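Side-chain contacts in bifunctional protein PutA (Bdellovibrio bacteriovorus, PDB 5UR2), which probably converts L-proline to L-glutamate, through a flavin-dependent proline dehydrogenase and an NAD+-dependent L-glutamate gamma-semialdehyde dehydrogenase: residues 333-338 with 356-361; 11-16 with 362-367; 298-303 with 378-383. One frame throughout, in Å; residues are numbered along the deposited sequence.

Contacts 1 and 3 lie within the proline dehydrogenase barrel, and contact 2 fastens a helix of the N-terminal region to its outside; all three are largely buried, but at successive depths. Contact 3 is the innermost, joining two strands of the barrel through polar side chains beside the modified flavin. Contact 1 lies in the surrounding layer, where two neighbouring helices meet by a salt bridge, and it still reaches the cofactor through N356. Contact 2 is the outermost and has a partly exposed arginine, held mostly by apolar packing on helix 357-369. That helix serves contacts 1 and 2 alike. E335 meets Y366 between them, while T359 and Y334 tie contact 1 to K303 and L301 of contact 3.

Contact 1: 333-338 with 356-361; sequences NYELCA and NVRTLA. With P5F (N-propargylglycine-modified flavin adenine dinucleotide), chain F.
E335 and R358 meet in a side-on salt bridge, each carboxylate oxygen taking one N-H of the guanidinium. R358 NH2 donates to E335 OE1 at 2.8 Å, and R358 NE reaches E335 OE2 at 2.9 Å. Both oxygens use their syn lone pairs, and the two planes differ by only 15°, so the paired bonds fix the rotation of both groups. R358 reaches this position by a bend at chi2 (69°), which carries its head across to the neighbouring helix. The buried carboxylate has further partners: OE1 is also bonded to Y366 OH, and OE2 accepts from a water that lies 2.6 Å from T359 OG1. R358 NH1 and NH2 bind in turn to L444 O and Q7 OE1.

The helices that bear these residues follow successive strands, 298-302 and 349-353, of the TIM barrel; the segments 333-338 and 357-361 run nearly parallel, their axes 10.5 Å apart at closest approach.

T359 divides its branches between two tasks. Its methyl, with CG2 anti to the backbone N, lies over one face of the Y334 ring, 3.4 Å from CE1, while OG1 turns to the water and to K303 NZ. Threonine suits the place because it offers an apolar and a polar branch from one carbon. Y334 shows a similar economy, its ring packing against that methyl and its hydroxyl bonded to L301 O. At the N-cap of helix 357-369, N356 OD1 accepts from T359 N, approached from above the carbonyl plane, and ND2 donates to O1A of the cofactor pyrophosphate at 2.7 Å.

Contact 2: 11-16 with 362-367; sequences VSRGEE and ACMLYA
R13 meets M364 and L365 chiefly by van der Waals packing, with no hydrogen bond passing between the two segments. L365 approaches with a single branch: its CD2 lies over the centre of the R13 guanidinium, 3.8 Å above the plane, and also touches R13 CB at 3.6 Å. One methyl thus covers both the root and the flat head of the arginine, because bends at chi2 (61°) and chi3 (51°) curl the side chain back over it. M364 crosses R13 at about a right angle. Its CB is 3.8 Å from R13 NH1, and its sulfur lies 4.0 Å from R13 CG. A long, unbranched methionine can lie across the arginine, and I17 and Y398 also pack against it, while I10 adds to the apolar ground beneath L365.

The charge of the same guanidinium is met by acids. NH1 forms a salt bridge with E368 OE2, just beyond the second segment on the same helix, so the arginine also ties the two helices by charge. E16, one turn on from R13, adds a long ion pair, its OE1 3.8 Å from NE and well out of the guanidinium plane.

An arginine fits such a border, with a flat face that accepts a methyl group and N-H groups that reach acids. The arrangement joins helix 6-22, from the PutA N-terminal region, to the outside of helix 357-369, one of the helices that surround the proline dehydrogenase barrel.

Contact 3: 298-303 with 378-383; sequences WVRLVK and EFQMLY. With P5F (N-propargylglycine-modified flavin adenine dinucleotide), chain F.
R300 leaves strand 298-302 with CG anti to the backbone N (chi1 176°) and turns at chi3, while Q380 extends straight from strand 379-382 beyond its CG, and the two meet at about a right angle. Their closest atoms, R300 NE and Q380 OE1, are 2.8 Å apart, with guanidinium and amide planes turned 65° from each other. Q380 NE2 donates to E378 OE2 at 2.9 Å, on the anti lone pair, which steadies the amide. E378 is itself paired with R399 and R401, and its CB packs near W298 CZ3. A glutamine suits this spot because its amide sets an oxygen close to the arginine and gives an N-H to the acid.

R300 forms a salt bridge with D239 through NH1 and a hydrogen bond with S196 through NH2, and its NH1 lies 3.7 Å from C6 of the flavin. L382 CD2 touches C8 at 3.5 Å, and V302 CG1 packs near C9A. K303, beyond the strand end, sends its long chain to the pyrophosphate, with NZ donating to O1A at 2.8 Å and also bound to D331. Strand 349-353 separates the two strands, and the cofactor lies at their C-terminal ends, the usual site of the active centre in a TIM barrel.

Contact 1: 333-338 with 356-361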
loop_
_atom_site.group_PDB
_atom_site.type_symbol
_atom_site.label_atom_id
_atom_site.label_comp_id
_atom_site.label_asym_id
_atom_site.label_seq_id
_atom_site.Cartn_x
_atom_site.Cartn_y
_atom_site.Cartn_z
ATOM N N ASN B 333 45.912 12.462 -7.229
ATOM C CA ASN B 333 45.724 13.596 -8.122
ATOM C C ASN B 333 46.469 14.829 -7.610
ATOM O O ASN B 333 46.998 15.614 -8.405
ATOM C CB ASN B 333 44.228 13.889 -8.270
ATOM C CG ASN B 333 43.953 14.888 -9.355
ATOM O OD1 ASN B 333 44.174 14.600 -10.538
ATOM N ND2 ASN B 333 43.483 16.069 -8.981
ATOM N N TYR B 334 46.520 15.017 -6.285
ATOM C CA TYR B 334 47.299 16.121 -5.724
ATOM C C TYR B 334 48.752 16.016 -6.167
ATOM O O TYR B 334 49.341 16.989 -6.656
ATOM C CB TYR B 334 47.207 16.120 -4.196
ATOM C CG TYR B 334 47.761 17.368 -3.531
ATOM C CD1 TYR B 334 49.133 17.607 -3.460
ATOM C CD2 TYR B 334 46.902 18.294 -2.948
ATOM C CE1 TYR B 334 49.639 18.763 -2.853
ATOM C CE2 TYR B 334 47.382 19.432 -2.339
ATOM C CZ TYR B 334 48.752 19.669 -2.289
ATOM O OH TYR B 334 49.200 20.819 -1.681
ATOM N N GLU B 335 49.341 14.830 -6.014
ATOM C CA GLU B 335 50.745 14.674 -6.371
ATOM C C GLU B 335 50.956 14.867 -7.870
ATOM O O GLU B 335 51.936 15.494 -8.287
ATOM C CB GLU B 335 51.260 13.319 -5.869
ATOM C CG GLU B 335 51.322 13.268 -4.339
ATOM C CD GLU B 335 51.923 11.991 -3.742
ATOM O OE1 GLU B 335 52.610 11.226 -4.443
ATOM O OE2 GLU B 335 51.699 11.763 -2.537
ATOM N N LEU B 336 50.024 14.381 -8.691
ATOM C CA LEU B 336 50.121 14.589 -10.135
ATOM C C LEU B 336 50.074 16.081 -10.474
ATOM O O LEU B 336 50.877 16.576 -11.272
ATOM C CB LEU B 336 48.991 13.821 -10.837
ATOM C CG LEU B 336 48.845 14.000 -12.349
ATOM C CD1 LEU B 336 49.960 13.204 -13.075
ATOM C CD2 LEU B 336 47.472 13.590 -12.855
ATOM N N CYS B 337 49.121 16.812 -9.877
ATOM C CA CYS B 337 49.049 18.255 -10.088
ATOM C C CYS B 337 50.311 18.958 -9.596
ATOM O O CYS B 337 50.837 19.858 -10.270
ATOM C CB CYS B 337 47.818 18.829 -9.383
ATOM S SG CYS B 337 46.257 18.364 -10.172
ATOM N N ALA B 338 50.802 18.567 -8.416
ATOM C CA ALA B 338 51.988 19.203 -7.855
ATOM C C ALA B 338 53.194 19.030 -8.778
ATOM O O ALA B 338 53.925 19.987 -9.048
ATOM C CB ALA B 338 52.262 18.651 -6.455
ATOM N N ASN B 356 49.440 16.719 5.505
ATOM C CA ASN B 356 49.723 15.301 5.306
ATOM C C ASN B 356 51.212 15.124 5.022
ATOM O O ASN B 356 51.719 15.667 4.036
ATOM C CB ASN B 356 48.842 14.810 4.150
ATOM C CG ASN B 356 49.028 13.343 3.802
ATOM O OD1 ASN B 356 50.124 12.807 3.850
ATOM N ND2 ASN B 356 47.931 12.693 3.415
ATOM N N VAL B 357 51.912 14.367 5.886
ATOM C CA VAL B 357 53.366 14.225 5.755
ATOM C C VAL B 357 53.735 13.512 4.453
ATOM O O VAL B 357 54.736 13.857 3.820
ATOM C CB VAL B 357 53.963 13.512 6.986
ATOM C CG1 VAL B 357 55.420 13.120 6.738
ATOM C CG2 VAL B 357 53.908 14.425 8.198
ATOM N N ARG B 358 52.937 12.519 4.028
ATOM C CA ARG B 358 53.163 11.887 2.725
ATOM C C ARG B 358 53.130 12.913 1.595
ATOM O O ARG B 358 54.082 13.017 0.805
ATOM C CB ARG B 358 52.128 10.784 2.477
ATOM C CG ARG B 358 51.938 10.411 0.996
ATOM C CD ARG B 358 53.153 9.692 0.404
ATOM N NE ARG B 358 53.166 9.756 -1.064
ATOM C CZ ARG B 358 53.890 8.953 -1.847
ATOM N NH1 ARG B 358 54.657 8.016 -1.309
ATOM N NH2 ARG B 358 53.853 9.085 -3.170
ATOM N N THR B 359 52.043 13.693 1.522
ATOM C CA THR B 359 51.900 14.736 0.504
ATOM C C THR B 359 53.071 15.711 0.534
ATOM O O THR B 359 53.660 16.034 -0.506
ATOM C CB THR B 359 50.588 15.492 0.725
ATOM O OG1 THR B 359 49.496 14.560 0.766
ATOM C CG2 THR B 359 50.351 16.530 -0.403
ATOM N N LEU B 360 53.404 16.215 1.723
ATOM C CA LEU B 360 54.510 17.159 1.842
ATOM C C LEU B 360 55.829 16.541 1.377
ATOM O O LEU B 360 56.612 17.193 0.676
ATOM C CB LEU B 360 54.623 17.648 3.288
ATOM C CG LEU B 360 53.399 18.392 3.848
ATOM C CD1 LEU B 360 53.508 18.601 5.357
ATOM C CD2 LEU B 360 53.254 19.721 3.157
ATOM N N ALA B 361 56.102 15.294 1.775
ATOM C CA ALA B 361 57.366 14.648 1.411
ATOM C C ALA B 361 57.455 14.400 -0.092
ATOM O O ALA B 361 58.533 14.525 -0.683
ATOM C CB ALA B 361 57.534 13.331 2.173
HETATM P PA P5F F . 44.387 14.872 4.167
HETATM O O1A P5F F . 45.674 14.226 3.553
HETATM O O2A P5F F . 43.766 14.197 5.286
HETATM O O5B P5F F . 43.217 14.980 3.227
HETATM C C5B P5F F . 41.862 15.175 3.613
HETATM C C4B P5F F . 41.057 15.578 2.369
HETATM O O4B P5F F . 40.832 14.515 1.473
HETATM C C3B P5F F . 39.689 16.151 2.603
HETATM O O3B P5F F . 39.725 17.464 3.013
HETATM C C2B P5F F . 39.047 15.990 1.284
HETATM O O2B P5F F . 39.446 17.025 0.452
HETATM C C1B P5F F . 39.628 14.715 0.787
HETATM N N9A P5F F . 38.798 13.558 1.007
HETATM C C8A P5F F . 38.309 13.074 2.212
HETATM N N7A P5F F . 37.601 11.964 1.970
HETATM C C5A P5F F . 37.616 11.674 0.605
HETATM C C6A P5F F . 37.053 10.689 -0.204
HETATM N N6A P5F F . 36.261 9.636 0.368
HETATM N N1A P5F F . 37.244 10.706 -1.537
HETATM C C2A P5F F . 37.985 11.672 -2.121
HETATM N N3A P5F F . 38.525 12.667 -1.359
HETATM C C4A P5F F . 38.372 12.698 -0.030
HETATM N N1 P5F F . 39.807 24.014 0.712
HETATM C C2 P5F F . 39.010 24.503 -0.388
HETATM O O2 P5F F . 38.136 23.630 -0.996
HETATM N N3 P5F F . 39.129 25.856 -0.844
HETATM C C4 P5F F . 40.022 26.776 -0.242
HETATM O O4 P5F F . 40.088 28.084 -0.738
HETATM C C4X P5F F . 40.858 26.265 0.925
HETATM N N5 P5F F . 41.710 27.158 1.707
HETATM C C5X P5F F . 42.778 26.508 2.492
HETATM C C6 P5F F . 44.003 27.280 2.864
HETATM C C7 P5F F . 45.067 26.634 3.543
HETATM C C7M P5F F . 46.301 27.427 3.912
HETATM C C8 P5F F . 44.979 25.248 3.873
HETATM C C8M P5F F . 46.092 24.527 4.590
HETATM C C9 P5F F . 43.824 24.509 3.522
HETATM C C9A P5F F . 42.700 25.182 2.812
HETATM N N10 P5F F . 41.515 24.409 2.430
HETATM C C10 P5F F . 40.725 24.936 1.353
HETATM C "C1'" P5F F . 41.228 23.057 2.969
HETATM C "C2'" P5F F . 41.981 21.955 2.222
HETATM O "O2'" P5F F . 41.464 21.857 0.950
HETATM C "C3'" P5F F . 41.941 20.579 2.891
HETATM O "O3'" P5F F . 40.630 20.157 2.944
HETATM C "C4'" P5F F . 42.499 20.533 4.306
HETATM O "O4'" P5F F . 43.463 21.525 4.398
HETATM C "C5'" P5F F . 42.998 19.153 4.775
HETATM O "O5'" P5F F . 43.686 18.423 3.779
HETATM P P P5F F . 45.029 17.545 4.015
HETATM O O1P P5F F . 46.022 17.376 2.802
HETATM O O2P P5F F . 45.579 18.225 5.325
HETATM O O3P P5F F . 44.458 16.218 4.796
HETATM C C21 P5F F . 39.727 28.516 2.741
HETATM C C22 P5F F . 40.800 27.915 2.183
HETATM C C23 P5F F . 38.671 29.230 1.880
HETATM O O HOH W 1 49.485 12.355 -0.703
#

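Contact 2: 11-16 with 362-367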
loop_
_atom_site.group_PDB
_atom_site.type_symbol
_atom_site.label_atom_id
_atom_site.label_comp_id
_atom_site.label_asym_id
_atom_site.label_seq_id
_atom_site.Cartn_x
_atom_site.Cartn_y
_atom_site.Cartn_z
ATOM N N VAL B 11 59.230 7.832 0.704
ATOM C CA VAL B 11 59.028 7.191 2.005
ATOM C C VAL B 11 60.140 7.577 2.972
ATOM O O VAL B 11 59.889 7.831 4.158
ATOM C CB VAL B 11 58.911 5.663 1.848
ATOM C CG1 VAL B 11 59.007 4.970 3.208
ATOM C CG2 VAL B 11 57.595 5.312 1.194
ATOM N N SER B 12 61.385 7.621 2.485
ATOM C CA SER B 12 62.510 8.007 3.336
ATOM C C SER B 12 62.355 9.429 3.863
ATOM O O SER B 12 62.647 9.699 5.035
ATOM C CB SER B 12 63.830 7.858 2.574
ATOM O OG SER B 12 64.048 6.506 2.228
ATOM N N ARG B 13 61.955 10.366 2.999
ATOM C CA ARG B 13 61.784 11.741 3.453
ATOM C C ARG B 13 60.688 11.840 4.505
ATOM O O ARG B 13 60.834 12.565 5.498
ATOM C CB ARG B 13 61.485 12.657 2.269
ATOM C CG ARG B 13 61.296 14.106 2.670
ATOM C CD ARG B 13 62.569 14.630 3.304
ATOM N NE ARG B 13 63.732 14.365 2.465
ATOM C CZ ARG B 13 64.171 15.174 1.507
ATOM N NH1 ARG B 13 63.551 16.326 1.272
ATOM N NH2 ARG B 13 65.243 14.831 0.789
ATOM N N GLY B 14 59.584 11.110 4.307
ATOM C CA GLY B 14 58.521 11.105 5.299
ATOM C C GLY B 14 58.965 10.530 6.630
ATOM O O GLY B 14 58.575 11.023 7.695
ATOM N N GLU B 15 59.818 9.501 6.593
ATOM C CA GLU B 15 60.331 8.927 7.832
ATOM C C GLU B 15 61.198 9.927 8.588
ATOM O O GLU B 15 61.132 9.999 9.821
ATOM C CB GLU B 15 61.117 7.648 7.535
ATOM C CG GLU B 15 60.245 6.475 7.099
ATOM C CD GLU B 15 61.061 5.252 6.707
ATOM O OE1 GLU B 15 62.298 5.370 6.629
ATOM O OE2 GLU B 15 60.467 4.173 6.483
ATOM N N GLU B 16 62.002 10.720 7.869
ATOM C CA GLU B 16 62.779 11.768 8.527
ATOM C C GLU B 16 61.873 12.793 9.191
ATOM O O GLU B 16 62.099 13.169 10.346
ATOM C CB GLU B 16 63.696 12.463 7.524
ATOM C CG GLU B 16 64.420 13.682 8.094
ATOM C CD GLU B 16 65.204 14.455 7.035
ATOM O OE1 GLU B 16 65.315 13.953 5.889
ATOM O OE2 GLU B 16 65.723 15.550 7.359
ATOM N N ALA B 362 56.342 14.028 -0.724
ATOM C CA ALA B 362 56.341 13.855 -2.175
ATOM C C ALA B 362 56.659 15.171 -2.880
ATOM O O ALA B 362 57.499 15.219 -3.785
ATOM C CB ALA B 362 54.989 13.308 -2.635
ATOM N N CYS B 363 56.026 16.262 -2.449
ATOM C CA CYS B 363 56.326 17.554 -3.048
ATOM C C CYS B 363 57.809 17.894 -2.911
ATOM O O CYS B 363 58.437 18.362 -3.869
ATOM C CB CYS B 363 55.463 18.634 -2.410
ATOM S SG CYS B 363 53.700 18.521 -2.816
ATOM N N MET B 364 58.389 17.646 -1.736
ATOM C CA MET B 364 59.796 17.976 -1.529
ATOM C C MET B 364 60.675 17.244 -2.524
ATOM O O MET B 364 61.594 17.834 -3.104
ATOM C CB MET B 364 60.233 17.625 -0.109
ATOM C CG MET B 364 59.642 18.494 0.978
ATOM S SD MET B 364 60.077 17.864 2.610
ATOM C CE MET B 364 59.237 19.066 3.636
ATOM N N LEU B 365 60.415 15.949 -2.717
ATOM C CA LEU B 365 61.249 15.138 -3.597
ATOM C C LEU B 365 61.064 15.544 -5.052
ATOM O O LEU B 365 62.045 15.705 -5.794
ATOM C CB LEU B 365 60.926 13.650 -3.405
ATOM C CG LEU B 365 61.899 12.881 -2.515
ATOM C CD1 LEU B 365 63.269 12.800 -3.159
ATOM C CD2 LEU B 365 62.003 13.576 -1.179
ATOM N N TYR B 366 59.808 15.735 -5.470
ATOM C CA TYR B 366 59.535 16.162 -6.837
ATOM C C TYR B 366 60.249 17.475 -7.134
ATOM O O TYR B 366 60.820 17.657 -8.222
ATOM C CB TYR B 366 58.022 16.306 -7.056
ATOM C CG TYR B 366 57.224 15.013 -6.946
ATOM C CD1 TYR B 366 57.759 13.780 -7.323
ATOM C CD2 TYR B 366 55.943 15.028 -6.416
ATOM C CE1 TYR B 366 57.004 12.587 -7.199
ATOM C CE2 TYR B 366 55.192 13.851 -6.277
ATOM C CZ TYR B 366 55.719 12.639 -6.674
ATOM O OH TYR B 366 54.946 11.495 -6.524
ATOM N N ALA B 367 60.262 18.391 -6.158
ATOM C CA ALA B 367 61.037 19.617 -6.328
ATOM C C ALA B 367 62.525 19.308 -6.439
ATOM O O ALA B 367 63.230 19.900 -7.266
ATOM C CB ALA B 367 60.769 20.585 -5.173
#

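Contact 3: 298-303 with 378-383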
loop_
_atom_site.group_PDB
_atom_site.type_symbol
_atom_site.label_atom_id
_atom_site.label_comp_id
_atom_site.label_asym_id
_atom_site.label_seq_id
_atom_site.Cartn_x
_atom_site.Cartn_y
_atom_site.Cartn_z
ATOM N N TRP B 298 50.302 32.713 -8.844
ATOM C CA TRP B 298 50.422 31.589 -7.926
ATOM C C TRP B 298 49.178 30.701 -7.938
ATOM O O TRP B 298 48.058 31.181 -8.131
ATOM C CB TRP B 298 50.670 32.096 -6.503
ATOM C CG TRP B 298 52.041 32.619 -6.325
ATOM C CD1 TRP B 298 52.544 33.770 -6.845
ATOM C CD2 TRP B 298 53.100 32.016 -5.574
ATOM N NE1 TRP B 298 53.852 33.926 -6.464
ATOM C CE2 TRP B 298 54.221 32.863 -5.684
ATOM C CE3 TRP B 298 53.210 30.844 -4.819
ATOM C CZ2 TRP B 298 55.440 32.578 -5.072
ATOM C CZ3 TRP B 298 54.426 30.562 -4.206
ATOM C CH2 TRP B 298 55.527 31.425 -4.344
ATOM N N VAL B 299 49.390 29.400 -7.729
ATOM C CA VAL B 299 48.319 28.445 -7.484
ATOM C C VAL B 299 48.506 27.869 -6.088
ATOM O O VAL B 299 49.550 27.278 -5.787
ATOM C CB VAL B 299 48.297 27.319 -8.525
ATOM C CG1 VAL B 299 47.266 26.276 -8.125
ATOM C CG2 VAL B 299 47.963 27.874 -9.878
ATOM N N ARG B 300 47.514 28.054 -5.223
ATOM C CA ARG B 300 47.533 27.396 -3.919
ATOM C C ARG B 300 46.821 26.060 -4.070
ATOM O O ARG B 300 45.595 26.015 -4.226
ATOM C CB ARG B 300 46.864 28.242 -2.839
ATOM C CG ARG B 300 46.797 27.525 -1.500
ATOM C CD ARG B 300 45.796 28.167 -0.578
ATOM N NE ARG B 300 46.173 29.527 -0.204
ATOM C CZ ARG B 300 45.312 30.406 0.300
ATOM N NH1 ARG B 300 44.032 30.053 0.466
ATOM N NH2 ARG B 300 45.719 31.625 0.621
ATOM N N LEU B 301 47.580 24.975 -4.034
ATOM C CA LEU B 301 47.020 23.657 -4.292
ATOM C C LEU B 301 46.545 23.066 -2.966
ATOM O O LEU B 301 47.339 22.911 -2.031
ATOM C CB LEU B 301 48.061 22.772 -4.972
ATOM C CG LEU B 301 47.605 21.410 -5.486
ATOM C CD1 LEU B 301 46.545 21.532 -6.587
ATOM C CD2 LEU B 301 48.819 20.616 -5.972
ATOM N N VAL B 302 45.238 22.811 -2.862
ATOM C CA VAL B 302 44.638 22.204 -1.682
ATOM C C VAL B 302 43.992 20.899 -2.120
ATOM O O VAL B 302 43.949 20.580 -3.303
ATOM C CB VAL B 302 43.602 23.126 -0.998
ATOM C CG1 VAL B 302 44.168 24.517 -0.786
ATOM C CG2 VAL B 302 42.310 23.216 -1.823
ATOM N N LYS B 303 43.477 20.140 -1.155
ATOM C CA LYS B 303 42.672 18.988 -1.551
ATOM C C LYS B 303 41.206 19.377 -1.750
ATOM O O LYS B 303 40.669 19.195 -2.845
ATOM C CB LYS B 303 42.851 17.834 -0.560
ATOM C CG LYS B 303 44.236 17.251 -0.758
ATOM C CD LYS B 303 44.602 16.128 0.144
ATOM C CE LYS B 303 46.110 15.865 -0.008
ATOM N NZ LYS B 303 46.623 14.871 0.952
ATOM N N GLU B 378 56.755 26.803 -1.227
ATOM C CA GLU B 378 56.021 27.378 -0.116
ATOM C C GLU B 378 55.003 26.357 0.356
ATOM O O GLU B 378 54.266 25.775 -0.452
ATOM C CB GLU B 378 55.331 28.674 -0.518
ATOM C CG GLU B 378 54.695 29.386 0.641
ATOM C CD GLU B 378 54.175 30.746 0.250
ATOM O OE1 GLU B 378 55.017 31.638 -0.034
ATOM O OE2 GLU B 378 52.936 30.923 0.245
ATOM N N PHE B 379 54.962 26.143 1.661
ATOM C CA PHE B 379 54.001 25.231 2.243
ATOM C C PHE B 379 53.013 26.013 3.099
ATOM O O PHE B 379 53.346 27.063 3.661
ATOM C CB PHE B 379 54.721 24.139 3.042
ATOM C CG PHE B 379 55.483 23.181 2.173
ATOM C CD1 PHE B 379 54.806 22.228 1.425
ATOM C CD2 PHE B 379 56.864 23.239 2.087
ATOM C CE1 PHE B 379 55.492 21.350 0.603
ATOM C CE2 PHE B 379 57.569 22.356 1.270
ATOM C CZ PHE B 379 56.879 21.410 0.528
ATOM N N GLN B 380 51.778 25.513 3.173
ATOM C CA GLN B 380 50.729 26.237 3.883
ATOM C C GLN B 380 49.903 25.281 4.725
ATOM O O GLN B 380 49.630 24.147 4.317
ATOM C CB GLN B 380 49.838 27.030 2.904
ATOM C CG GLN B 380 50.609 28.049 2.052
ATOM C CD GLN B 380 49.708 28.937 1.185
ATOM O OE1 GLN B 380 48.483 28.894 1.297
ATOM N NE2 GLN B 380 50.321 29.753 0.326
ATOM N N MET B 381 49.547 25.744 5.924
ATOM C CA MET B 381 48.749 24.987 6.874
ATOM C C MET B 381 47.831 25.942 7.618
ATOM O O MET B 381 48.102 27.137 7.717
ATOM C CB MET B 381 49.620 24.250 7.894
ATOM C CG MET B 381 50.509 23.182 7.325
ATOM S SD MET B 381 51.425 22.383 8.653
ATOM C CE MET B 381 52.517 21.349 7.687
ATOM N N LEU B 382 46.761 25.393 8.186
ATOM C CA LEU B 382 45.816 26.208 8.932
ATOM C C LEU B 382 46.394 26.578 10.293
ATOM O O LEU B 382 47.095 25.779 10.925
ATOM C CB LEU B 382 44.491 25.474 9.106
ATOM C CG LEU B 382 43.748 24.993 7.862
ATOM C CD1 LEU B 382 42.500 24.291 8.318
ATOM C CD2 LEU B 382 43.388 26.131 6.917
ATOM N N TYR B 383 46.115 27.807 10.733
ATOM C CA TYR B 383 46.489 28.224 12.082
ATOM C C TYR B 383 45.935 27.250 13.125
ATOM O O TYR B 383 44.783 26.809 13.035
ATOM C CB TYR B 383 45.990 29.655 12.331
ATOM C CG TYR B 383 46.137 30.158 13.751
ATOM C CD1 TYR B 383 47.360 30.618 14.241
ATOM C CD2 TYR B 383 45.036 30.179 14.601
ATOM C CE1 TYR B 383 47.478 31.077 15.548
ATOM C CE2 TYR B 383 45.139 30.630 15.902
ATOM C CZ TYR B 383 46.357 31.074 16.370
ATOM O OH TYR B 383 46.421 31.517 17.660
HETATM P PA P5F F . 44.387 14.872 4.167
HETATM O O1A P5F F . 45.674 14.226 3.553
HETATM O O2A P5F F . 43.766 14.197 5.286
HETATM O O5B P5F F . 43.217 14.980 3.227
HETATM C C5B P5F F . 41.862 15.175 3.613
HETATM C C4B P5F F . 41.057 15.578 2.369
HETATM O O4B P5F F . 40.832 14.515 1.473
HETATM C C3B P5F F . 39.689 16.151 2.603
HETATM O O3B P5F F . 39.725 17.464 3.013
HETATM C C2B P5F F . 39.047 15.990 1.284
HETATM O O2B P5F F . 39.446 17.025 0.452
HETATM C C1B P5F F . 39.628 14.715 0.787
HETATM N N9A P5F F . 38.798 13.558 1.007
HETATM C C8A P5F F . 38.309 13.074 2.212
HETATM N N7A P5F F . 37.601 11.964 1.970
HETATM C C5A P5F F . 37.616 11.674 0.605
HETATM C C6A P5F F . 37.053 10.689 -0.204
HETATM N N6A P5F F . 36.261 9.636 0.368
HETATM N N1A P5F F . 37.244 10.706 -1.537
HETATM C C2A P5F F . 37.985 11.672 -2.121
HETATM N N3A P5F F . 38.525 12.667 -1.359
HETATM C C4A P5F F . 38.372 12.698 -0.030
HETATM N N1 P5F F . 39.807 24.014 0.712
HETATM C C2 P5F F . 39.010 24.503 -0.388
HETATM O O2 P5F F . 38.136 23.630 -0.996
HETATM N N3 P5F F . 39.129 25.856 -0.844
HETATM C C4 P5F F . 40.022 26.776 -0.242
HETATM O O4 P5F F . 40.088 28.084 -0.738
HETATM C C4X P5F F . 40.858 26.265 0.925
HETATM N N5 P5F F . 41.710 27.158 1.707
HETATM C C5X P5F F . 42.778 26.508 2.492
HETATM C C6 P5F F . 44.003 27.280 2.864
HETATM C C7 P5F F . 45.067 26.634 3.543
HETATM C C7M P5F F . 46.301 27.427 3.912
HETATM C C8 P5F F . 44.979 25.248 3.873
HETATM C C8M P5F F . 46.092 24.527 4.590
HETATM C C9 P5F F . 43.824 24.509 3.522
HETATM C C9A P5F F . 42.700 25.182 2.812
HETATM N N10 P5F F . 41.515 24.409 2.430
HETATM C C10 P5F F . 40.725 24.936 1.353
HETATM C "C1'" P5F F . 41.228 23.057 2.969
HETATM C "C2'" P5F F . 41.981 21.955 2.222
HETATM O "O2'" P5F F . 41.464 21.857 0.950
HETATM C "C3'" P5F F . 41.941 20.579 2.891
HETATM O "O3'" P5F F . 40.630 20.157 2.944
HETATM C "C4'" P5F F . 42.499 20.533 4.306
HETATM O "O4'" P5F F . 43.463 21.525 4.398
HETATM C "C5'" P5F F . 42.998 19.153 4.775
HETATM O "O5'" P5F F . 43.686 18.423 3.779
HETATM P P P5F F . 45.029 17.545 4.015
HETATM O O1P P5F F . 46.022 17.376 2.802
HETATM O O2P P5F F . 45.579 18.225 5.325
HETATM O O3P P5F F . 44.458 16.218 4.796
HETATM C C21 P5F F . 39.727 28.516 2.741
HETATM C C22 P5F F . 40.800 27.915 2.183
HETATM C C23 P5F F . 38.671 29.230 1.880
#